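Local coordinates for intimin (Escherichia coli, PDB 1F00), which mediates cell adhesion of enteropathogenic bacteria, probably binding its receptor with a C-terminal C-type lectin-like domain carried on immunoglobulin-like domains, at residues E38-T43 against S76-D81; V63-T68 against P89-F94; F94-I99 against D171-T176. One frame throughout, in Å; residues are numbered along the deposited sequence.

Contact 1. Residues E38-T43 against S76-D81; sequences EVTFTT and SARVSD
Val39, Thr40, Phe41 and Thr42 pair with Val79, Arg78, Ala77 and Ser76 in an antiparallel strand-to-strand contact inside one sheet of the first immunoglobulin-like domain. The strand axes approach to 4.8 Å and run at 157° to each other. Thr42 and Ser76 form a hydrogen-bonded pair, with Ser76 N to Thr42 O at 2.9 Å, and Thr40 with Arg78 is the next such pair, Thr40 N reaching Arg78 O at 3.2 Å. In the non-hydrogen-bonded pair between them, Phe41 CA makes a CA-H...O contact with Ser76 O at 3.3 Å.

The two faces of the ladder differ, as expected of a sheet in a beta sandwich. Val39, Phe41 and Ala77 point to the inner face, where the ring of Phe41 comes obliquely against Ala77 CB, CE2 at 3.7 Å, and Val39 CG1 closes on the same methyl. That branch stands anti to the backbone N (chi1 175°), which turns it toward Ala77. The other face carries Thr40, Thr42, Ser76 and Arg78. Here Thr40 and Arg78 lie side by side and point the same way, while the guanidinium group of Arg78 continues to a salt bridge with Asp85 and Ser76 OG bonds to Lys87.

At its far end the ladder passes into a turn, and the pairing is carried on by Ser80, whose N donates to Glu38 O at 2.9 Å. The extended chain of Glu38 runs alongside Ser80, its CB near that of the serine, and brings OE2 to within 3.1 Å of Ser80 OG, a weak bond in which the serine is the donor. On the other flank of 38-43, Val39 and Phe41 bond through their backbones to Glu53 and Ser51.

Contact 2. Residues V63-T68 against P89-F94; sequences VTLTST and PEVEFF
Phe93 reaches across to Leu65 and Ser67 in the interior of the first immunoglobulin-like domain, a beta sandwich whose two sheets face each other here. The strand segments 63-66 and 91-94 belong to different sheets; their axes come no nearer than 9.5 Å and run at 41° to one another. No hydrogen bond joins the two segments, and the gap is closed mainly by side chains.

The apolar packing is made by Leu65, Val91 and Phe93. Both methyls of Leu65 bear on the far end of the phenyl ring: CD1 lies 3.8 Å from Phe93 CE1, and CD2 approaches CZ obliquely and tightly, at 3.3 Å. CD1 also brushes Val91 CG2. A chi1 of -167° swings CG of Leu65 to the side of its carbonyl carbon and carries the fork of methyls in between the two sheets, where Val75 and Tyr23 also pack on it. In a separate edge contact, Leu65 O lies in the plane of the Phe93 ring.

The remaining kind of interaction is CH-pi. Ser67 offers its CB rather than its hydroxyl, whose OG is bound to Thr69 O. Ser67 CB sits over one face, 3.7 Å from the Phe93 centroid and 13° off the ring normal.

Contact 3. Residues F94-I99 against D171-T176; sequences FTTLTI and DNQTAT
With CG anti to the carbonyl carbon (chi1 -76°) and an extended chain beyond it, Gln173 carries its amide across to the backbone of Thr95 and Leu97. Leu97, whose chi1 of -173° turns CG away from its own N, sends its side chain back toward 173-175.

The amide uses both ends. Gln173 NE2 donates to Thr95 O at 3.0 Å, almost straight and in the amide plane, and also to the syn lone pair of Asp171 OD1 at 2.9 Å. Its OE1 receives Leu97 N at 2.9 Å, from above the carbonyl plane. These three bonds would fix the rotation of the amide. Asp171 is held in turn by Ser169 OG and Asn133 N at its OD2, and its CB meets Phe94 CD2 at 3.5 Å, carboxylate and ring turned 60° apart.

Further along, Ala175 CB touches both Leu97 CG at 3.9 Å and Ile99 CG1 at 4.0 Å, while a water donates to both Leu97 O and Thr174 O. Asn172 and Gln173 together face Ser169 in a G1 beta bulge, at the start of an edge strand of the second immunoglobulin-like domain, and the arrangement is consistent with an interdomain connection whose backbone is gripped by the Gln173 amide of that domain.

In the fold
Along the chain the segments of contacts 1 and 2 alternate, within one immunoglobulin-like domain, whereas contact 3 opens only at the residue where contact 2 closes, Phe94. Contacts 1 and 2 have centres about 17 Å apart and share the sheet containing strands 71-79 and 91-94; they meet in the core, where Phe41 CE1 lies 3.5 Å from Val63 CG1. Contact 3, with its centre about 16 Å from that of contact 2 and about 33 Å from that of contact 1, belongs to the junction with the next immunoglobulin-like domain. The series thus follows the long axis of the rod, consistent with an adhesin that presents its C-terminal lectin-like domain away from the bacterium.

Contact 1. Residues E38-T43 against S76-D81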
loop_
_atom_site.group_PDB
_atom_site.type_symbol
_atom_site.label_atom_id
_atom_site.label_comp_id
_atom_site.label_asym_id
_atom_site.label_seq_id
_atom_site.Cartn_x
_atom_site.Cartn_y
_atom_site.Cartn_z
ATOM N N GLU A 38 35.106 -33.683 -2.575
ATOM C CA GLU A 38 35.010 -32.329 -3.084
ATOM C C GLU A 38 33.923 -32.213 -4.143
ATOM O O GLU A 38 33.888 -32.985 -5.101
ATOM C CB GLU A 38 36.353 -31.893 -3.674
ATOM C CG GLU A 38 36.408 -30.426 -4.082
ATOM C CD GLU A 38 37.759 -30.026 -4.652
ATOM O OE1 GLU A 38 37.977 -28.814 -4.868
ATOM O OE2 GLU A 38 38.601 -30.921 -4.887
ATOM N N VAL A 39 33.032 -31.245 -3.955
ATOM C CA VAL A 39 31.948 -30.992 -4.892
ATOM C C VAL A 39 32.056 -29.545 -5.370
ATOM O O VAL A 39 32.307 -28.634 -4.576
ATOM C CB VAL A 39 30.568 -31.210 -4.227
ATOM C CG1 VAL A 39 29.454 -30.817 -5.188
ATOM C CG2 VAL A 39 30.419 -32.662 -3.814
ATOM N N THR A 40 31.880 -29.338 -6.669
ATOM C CA THR A 40 31.962 -28.001 -7.237
ATOM C C THR A 40 30.609 -27.528 -7.769
ATOM O O THR A 40 29.925 -28.245 -8.507
ATOM C CB THR A 40 33.014 -27.938 -8.362
ATOM O OG1 THR A 40 32.876 -26.707 -9.085
ATOM C CG2 THR A 40 32.850 -29.102 -9.304
ATOM N N PHE A 41 30.231 -26.312 -7.379
ATOM C CA PHE A 41 28.961 -25.733 -7.789
ATOM C C PHE A 41 29.104 -24.604 -8.793
ATOM O O PHE A 41 30.134 -23.929 -8.866
ATOM C CB PHE A 41 28.198 -25.201 -6.574
ATOM C CG PHE A 41 27.919 -26.235 -5.527
ATOM C CD1 PHE A 41 28.920 -26.657 -4.664
ATOM C CD2 PHE A 41 26.647 -26.770 -5.389
ATOM C CE1 PHE A 41 28.655 -27.595 -3.669
ATOM C CE2 PHE A 41 26.375 -27.708 -4.399
ATOM C CZ PHE A 41 27.379 -28.120 -3.538
ATOM N N THR A 42 28.044 -24.399 -9.559
ATOM C CA THR A 42 28.004 -23.350 -10.559
ATOM C C THR A 42 26.569 -22.856 -10.628
ATOM O O THR A 42 25.636 -23.589 -10.296
ATOM C CB THR A 42 28.440 -23.878 -11.943
ATOM O OG1 THR A 42 27.640 -25.011 -12.304
ATOM C CG2 THR A 42 29.903 -24.285 -11.916
ATOM N N THR A 43 26.390 -21.608 -11.037
ATOM C CA THR A 43 25.050 -21.052 -11.129
ATOM C C THR A 43 24.875 -20.272 -12.409
ATOM O O THR A 43 25.839 -19.749 -12.966
ATOM C CB THR A 43 24.746 -20.096 -9.962
ATOM O OG1 THR A 43 25.136 -20.705 -8.728
ATOM C CG2 THR A 43 23.258 -19.794 -9.909
ATOM N N SER A 76 24.030 -26.017 -10.384
ATOM C CA SER A 76 24.455 -27.357 -10.767
ATOM C C SER A 76 25.655 -27.744 -9.914
ATOM O O SER A 76 26.452 -26.889 -9.532
ATOM C CB SER A 76 24.851 -27.400 -12.245
ATOM O OG SER A 76 23.741 -27.131 -13.074
ATOM N N ALA A 77 25.769 -29.032 -9.612
ATOM C CA ALA A 77 26.873 -29.534 -8.814
ATOM C C ALA A 77 27.438 -30.769 -9.496
ATOM O O ALA A 77 26.744 -31.441 -10.259
ATOM C CB ALA A 77 26.395 -29.884 -7.409
ATOM N N ARG A 78 28.703 -31.063 -9.227
ATOM C CA ARG A 78 29.340 -32.230 -9.819
ATOM C C ARG A 78 30.428 -32.767 -8.909
ATOM O O ARG A 78 31.048 -32.014 -8.156
ATOM C CB ARG A 78 29.959 -31.869 -11.173
ATOM C CG ARG A 78 30.997 -30.773 -11.075
ATOM C CD ARG A 78 31.904 -30.713 -12.289
ATOM N NE ARG A 78 31.206 -30.257 -13.484
ATOM C CZ ARG A 78 31.779 -30.145 -14.678
ATOM N NH1 ARG A 78 33.059 -30.456 -14.827
ATOM N NH2 ARG A 78 31.073 -29.727 -15.720
ATOM N N VAL A 79 30.643 -34.077 -8.967
ATOM C CA VAL A 79 31.694 -34.700 -8.180
ATOM C C VAL A 79 32.994 -34.181 -8.797
ATOM O O VAL A 79 33.263 -34.392 -9.980
ATOM C CB VAL A 79 31.608 -36.245 -8.263
ATOM C CG1 VAL A 79 31.276 -36.671 -9.682
ATOM C CG2 VAL A 79 32.922 -36.872 -7.809
ATOM N N SER A 80 33.782 -33.486 -7.986
ATOM C CA SER A 80 35.034 -32.867 -8.416
ATOM C C SER A 80 35.780 -33.465 -9.618
ATOM O O SER A 80 35.893 -32.819 -10.660
ATOM C CB SER A 80 35.990 -32.766 -7.223
ATOM O OG SER A 80 36.916 -31.710 -7.409
ATOM N N ASP A 81 36.288 -34.687 -9.483
ATOM C CA ASP A 81 37.050 -35.309 -10.568
ATOM C C ASP A 81 36.244 -35.772 -11.783
ATOM O O ASP A 81 36.810 -36.310 -12.736
ATOM C CB ASP A 81 37.879 -36.485 -10.028
ATOM C CG ASP A 81 37.019 -37.639 -9.545
ATOM O OD1 ASP A 81 36.247 -38.193 -10.357
ATOM O OD2 ASP A 81 37.117 -38.000 -8.353
#

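Contact 2. Residues V63-T68 against P89-F94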
loop_
_atom_site.group_PDB
_atom_site.type_symbol
_atom_site.label_atom_id
_atom_site.label_comp_id
_atom_site.label_asym_id
_atom_site.label_seq_id
_atom_site.Cartn_x
_atom_site.Cartn_y
_atom_site.Cartn_z
ATOM N N VAL A 63 26.162 -25.169 0.231
ATOM C CA VAL A 63 26.573 -23.855 -0.262
ATOM C C VAL A 63 25.337 -22.955 -0.335
ATOM O O VAL A 63 24.211 -23.450 -0.382
ATOM C CB VAL A 63 27.206 -23.939 -1.664
ATOM C CG1 VAL A 63 28.470 -24.784 -1.617
ATOM C CG2 VAL A 63 26.204 -24.519 -2.653
ATOM N N THR A 64 25.547 -21.641 -0.337
ATOM C CA THR A 64 24.436 -20.696 -0.401
ATOM C C THR A 64 24.501 -19.825 -1.649
ATOM O O THR A 64 25.578 -19.580 -2.196
ATOM C CB THR A 64 24.406 -19.778 0.837
ATOM O OG1 THR A 64 25.652 -19.084 0.948
ATOM C CG2 THR A 64 24.165 -20.592 2.096
ATOM N N LEU A 65 23.336 -19.356 -2.090
ATOM C CA LEU A 65 23.228 -18.522 -3.284
ATOM C C LEU A 65 22.458 -17.235 -2.977
ATOM O O LEU A 65 21.436 -17.264 -2.294
ATOM C CB LEU A 65 22.486 -19.294 -4.386
ATOM C CG LEU A 65 22.456 -18.839 -5.854
ATOM C CD1 LEU A 65 21.323 -19.566 -6.560
ATOM C CD2 LEU A 65 22.236 -17.349 -5.980
ATOM N N THR A 66 22.957 -16.116 -3.492
ATOM C CA THR A 66 22.308 -14.817 -3.320
ATOM C C THR A 66 22.318 -14.142 -4.687
ATOM O O THR A 66 23.000 -14.608 -5.602
ATOM C CB THR A 66 23.068 -13.924 -2.324
ATOM O OG1 THR A 66 24.375 -13.643 -2.836
ATOM C CG2 THR A 66 23.199 -14.620 -0.980
ATOM N N SER A 67 21.570 -13.053 -4.838
ATOM C CA SER A 67 21.528 -12.351 -6.115
ATOM C C SER A 67 21.161 -10.882 -5.947
ATOM O O SER A 67 20.420 -10.520 -5.032
ATOM C CB SER A 67 20.524 -13.033 -7.050
ATOM O OG SER A 67 20.527 -12.434 -8.335
ATOM N N THR A 68 21.686 -10.038 -6.831
ATOM C CA THR A 68 21.392 -8.611 -6.784
ATOM C C THR A 68 20.368 -8.256 -7.856
ATOM O O THR A 68 19.867 -7.133 -7.905
ATOM C CB THR A 68 22.658 -7.755 -7.005
ATOM O OG1 THR A 68 23.209 -8.029 -8.298
ATOM C CG2 THR A 68 23.695 -8.055 -5.935
ATOM N N PRO A 89 17.110 -28.139 -8.132
ATOM C CA PRO A 89 15.782 -27.596 -8.421
ATOM C C PRO A 89 15.961 -26.123 -8.790
ATOM O O PRO A 89 16.845 -25.450 -8.257
ATOM C CB PRO A 89 15.047 -27.766 -7.092
ATOM C CG PRO A 89 15.696 -28.984 -6.506
ATOM C CD PRO A 89 17.152 -28.757 -6.795
ATOM N N GLU A 90 15.138 -25.631 -9.706
ATOM C CA GLU A 90 15.220 -24.241 -10.127
ATOM C C GLU A 90 14.658 -23.336 -9.031
ATOM O O GLU A 90 13.722 -23.718 -8.323
ATOM C CB GLU A 90 14.424 -24.055 -11.418
ATOM C CG GLU A 90 14.603 -22.712 -12.089
ATOM C CD GLU A 90 13.750 -22.591 -13.335
ATOM O OE1 GLU A 90 12.509 -22.582 -13.208
ATOM O OE2 GLU A 90 14.321 -22.514 -14.442
ATOM N N VAL A 91 15.232 -22.146 -8.886
ATOM C CA VAL A 91 14.773 -21.192 -7.875
ATOM C C VAL A 91 14.610 -19.819 -8.518
ATOM O O VAL A 91 15.080 -19.592 -9.636
ATOM C CB VAL A 91 15.780 -21.075 -6.699
ATOM C CG1 VAL A 91 16.052 -22.449 -6.108
ATOM C CG2 VAL A 91 17.079 -20.423 -7.179
ATOM N N GLU A 92 13.945 -18.902 -7.819
ATOM C CA GLU A 92 13.740 -17.562 -8.361
ATOM C C GLU A 92 14.009 -16.438 -7.367
ATOM O O GLU A 92 13.601 -16.504 -6.202
ATOM C CB GLU A 92 12.305 -17.402 -8.859
ATOM C CG GLU A 92 11.781 -18.537 -9.707
ATOM C CD GLU A 92 10.326 -18.336 -10.064
ATOM O OE1 GLU A 92 10.043 -17.575 -11.014
ATOM O OE2 GLU A 92 9.463 -18.925 -9.379
ATOM N N PHE A 93 14.692 -15.400 -7.837
ATOM C CA PHE A 93 14.957 -14.241 -7.007
ATOM C C PHE A 93 14.025 -13.139 -7.484
ATOM O O PHE A 93 13.777 -12.997 -8.687
ATOM C CB PHE A 93 16.418 -13.799 -7.125
ATOM C CG PHE A 93 17.381 -14.727 -6.446
ATOM C CD1 PHE A 93 17.899 -15.831 -7.119
ATOM C CD2 PHE A 93 17.738 -14.523 -5.114
ATOM C CE1 PHE A 93 18.755 -16.720 -6.478
ATOM C CE2 PHE A 93 18.593 -15.406 -4.463
ATOM C CZ PHE A 93 19.103 -16.508 -5.145
ATOM N N PHE A 94 13.488 -12.371 -6.543
ATOM C CA PHE A 94 12.574 -11.297 -6.897
ATOM C C PHE A 94 13.003 -9.975 -6.283
ATOM O O PHE A 94 13.586 -9.935 -5.196
ATOM C CB PHE A 94 11.149 -11.647 -6.443
ATOM C CG PHE A 94 10.532 -12.795 -7.202
ATOM C CD1 PHE A 94 10.067 -12.616 -8.499
ATOM C CD2 PHE A 94 10.424 -14.056 -6.621
ATOM C CE1 PHE A 94 9.501 -13.678 -9.210
ATOM C CE2 PHE A 94 9.864 -15.124 -7.319
ATOM C CZ PHE A 94 9.399 -14.934 -8.621
#

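Contact 3. Residues F94-I99 against D171-T176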
loop_
_atom_site.group_PDB
_atom_site.type_symbol
_atom_site.label_atom_id
_atom_site.label_comp_id
_atom_site.label_asym_id
_atom_site.label_seq_id
_atom_site.Cartn_x
_atom_site.Cartn_y
_atom_site.Cartn_z
ATOM N N PHE A 94 13.488 -12.371 -6.543
ATOM C CA PHE A 94 12.574 -11.297 -6.897
ATOM C C PHE A 94 13.003 -9.975 -6.283
ATOM O O PHE A 94 13.586 -9.935 -5.196
ATOM C CB PHE A 94 11.149 -11.647 -6.443
ATOM C CG PHE A 94 10.532 -12.795 -7.202
ATOM C CD1 PHE A 94 10.067 -12.616 -8.499
ATOM C CD2 PHE A 94 10.424 -14.056 -6.621
ATOM C CE1 PHE A 94 9.501 -13.678 -9.210
ATOM C CE2 PHE A 94 9.864 -15.124 -7.319
ATOM C CZ PHE A 94 9.399 -14.934 -8.621
ATOM N N THR A 95 12.724 -8.893 -6.999
ATOM C CA THR A 95 13.052 -7.557 -6.530
ATOM C C THR A 95 12.353 -7.314 -5.194
ATOM O O THR A 95 11.342 -7.945 -4.893
ATOM C CB THR A 95 12.577 -6.495 -7.540
ATOM O OG1 THR A 95 13.417 -6.536 -8.703
ATOM C CG2 THR A 95 12.616 -5.108 -6.929
ATOM N N THR A 96 12.910 -6.403 -4.403
ATOM C CA THR A 96 12.350 -6.037 -3.105
ATOM C C THR A 96 10.942 -5.462 -3.271
ATOM O O THR A 96 10.731 -4.560 -4.083
ATOM C CB THR A 96 13.210 -4.957 -2.427
ATOM O OG1 THR A 96 14.558 -5.422 -2.311
ATOM C CG2 THR A 96 12.663 -4.632 -1.041
ATOM N N LEU A 97 9.986 -5.988 -2.511
ATOM C CA LEU A 97 8.616 -5.497 -2.568
ATOM C C LEU A 97 8.619 -4.108 -1.935
ATOM O O LEU A 97 9.157 -3.910 -0.843
ATOM C CB LEU A 97 7.673 -6.428 -1.799
ATOM C CG LEU A 97 6.178 -6.104 -1.913
ATOM C CD1 LEU A 97 5.763 -6.074 -3.387
ATOM C CD2 LEU A 97 5.373 -7.143 -1.145
ATOM N N THR A 98 8.004 -3.155 -2.620
ATOM C CA THR A 98 7.978 -1.778 -2.154
ATOM C C THR A 98 6.665 -1.074 -2.478
ATOM O O THR A 98 6.011 -1.383 -3.473
ATOM C CB THR A 98 9.119 -0.974 -2.831
ATOM O OG1 THR A 98 10.386 -1.542 -2.467
ATOM C CG2 THR A 98 9.079 0.484 -2.411
ATOM N N ILE A 99 6.284 -0.129 -1.626
ATOM C CA ILE A 99 5.089 0.660 -1.874
ATOM C C ILE A 99 5.593 2.046 -2.274
ATOM O O ILE A 99 6.344 2.687 -1.528
ATOM C CB ILE A 99 4.189 0.768 -0.623
ATOM C CG1 ILE A 99 3.544 -0.589 -0.338
ATOM C CG2 ILE A 99 3.103 1.828 -0.849
ATOM C CD1 ILE A 99 2.729 -0.639 0.953
ATOM N N ASP A 171 5.369 -14.344 -3.652
ATOM C CA ASP A 171 6.692 -14.956 -3.574
ATOM C C ASP A 171 7.118 -14.843 -2.113
ATOM O O ASP A 171 8.254 -15.150 -1.752
ATOM C CB ASP A 171 7.706 -14.238 -4.473
ATOM C CG ASP A 171 7.839 -12.772 -4.141
ATOM O OD1 ASP A 171 8.952 -12.330 -3.780
ATOM O OD2 ASP A 171 6.822 -12.065 -4.245
ATOM N N ASN A 172 6.180 -14.382 -1.288
ATOM C CA ASN A 172 6.376 -14.236 0.151
ATOM C C ASN A 172 7.195 -13.037 0.624
ATOM O O ASN A 172 8.295 -13.186 1.161
ATOM C CB ASN A 172 6.974 -15.522 0.726
ATOM C CG ASN A 172 7.151 -15.460 2.221
ATOM O OD1 ASN A 172 6.192 -15.228 2.959
ATOM N ND2 ASN A 172 8.384 -15.665 2.684
ATOM N N GLN A 173 6.652 -11.845 0.414
ATOM C CA GLN A 173 7.284 -10.608 0.861
ATOM C C GLN A 173 6.175 -9.717 1.398
ATOM O O GLN A 173 4.996 -9.921 1.084
ATOM C CB GLN A 173 7.993 -9.873 -0.284
ATOM C CG GLN A 173 9.314 -10.474 -0.724
ATOM C CD GLN A 173 10.076 -9.534 -1.642
ATOM O OE1 GLN A 173 10.585 -8.502 -1.206
ATOM N NE2 GLN A 173 10.141 -9.879 -2.925
ATOM N N THR A 174 6.558 -8.730 2.199
ATOM C CA THR A 174 5.606 -7.794 2.775
ATOM C C THR A 174 6.191 -6.382 2.790
ATOM O O THR A 174 7.356 -6.188 3.152
ATOM C CB THR A 174 5.255 -8.169 4.239
ATOM O OG1 THR A 174 4.669 -9.476 4.284
ATOM C CG2 THR A 174 4.287 -7.146 4.829
ATOM N N ALA A 175 5.381 -5.406 2.389
ATOM C CA ALA A 175 5.786 -4.001 2.402
ATOM C C ALA A 175 4.626 -3.276 3.065
ATOM O O ALA A 175 3.475 -3.656 2.874
ATOM C CB ALA A 175 5.999 -3.477 0.990
ATOM N N THR A 176 4.915 -2.235 3.839
ATOM C CA THR A 176 3.852 -1.521 4.535
ATOM C C THR A 176 3.991 -0.005 4.517
ATOM O O THR A 176 5.101 0.541 4.531
ATOM C CB THR A 176 3.769 -1.950 6.008
ATOM O OG1 THR A 176 4.962 -1.540 6.685
ATOM C CG2 THR A 176 3.635 -3.449 6.118
HETATM O O HOH W 1 9.682 -5.342 1.723
#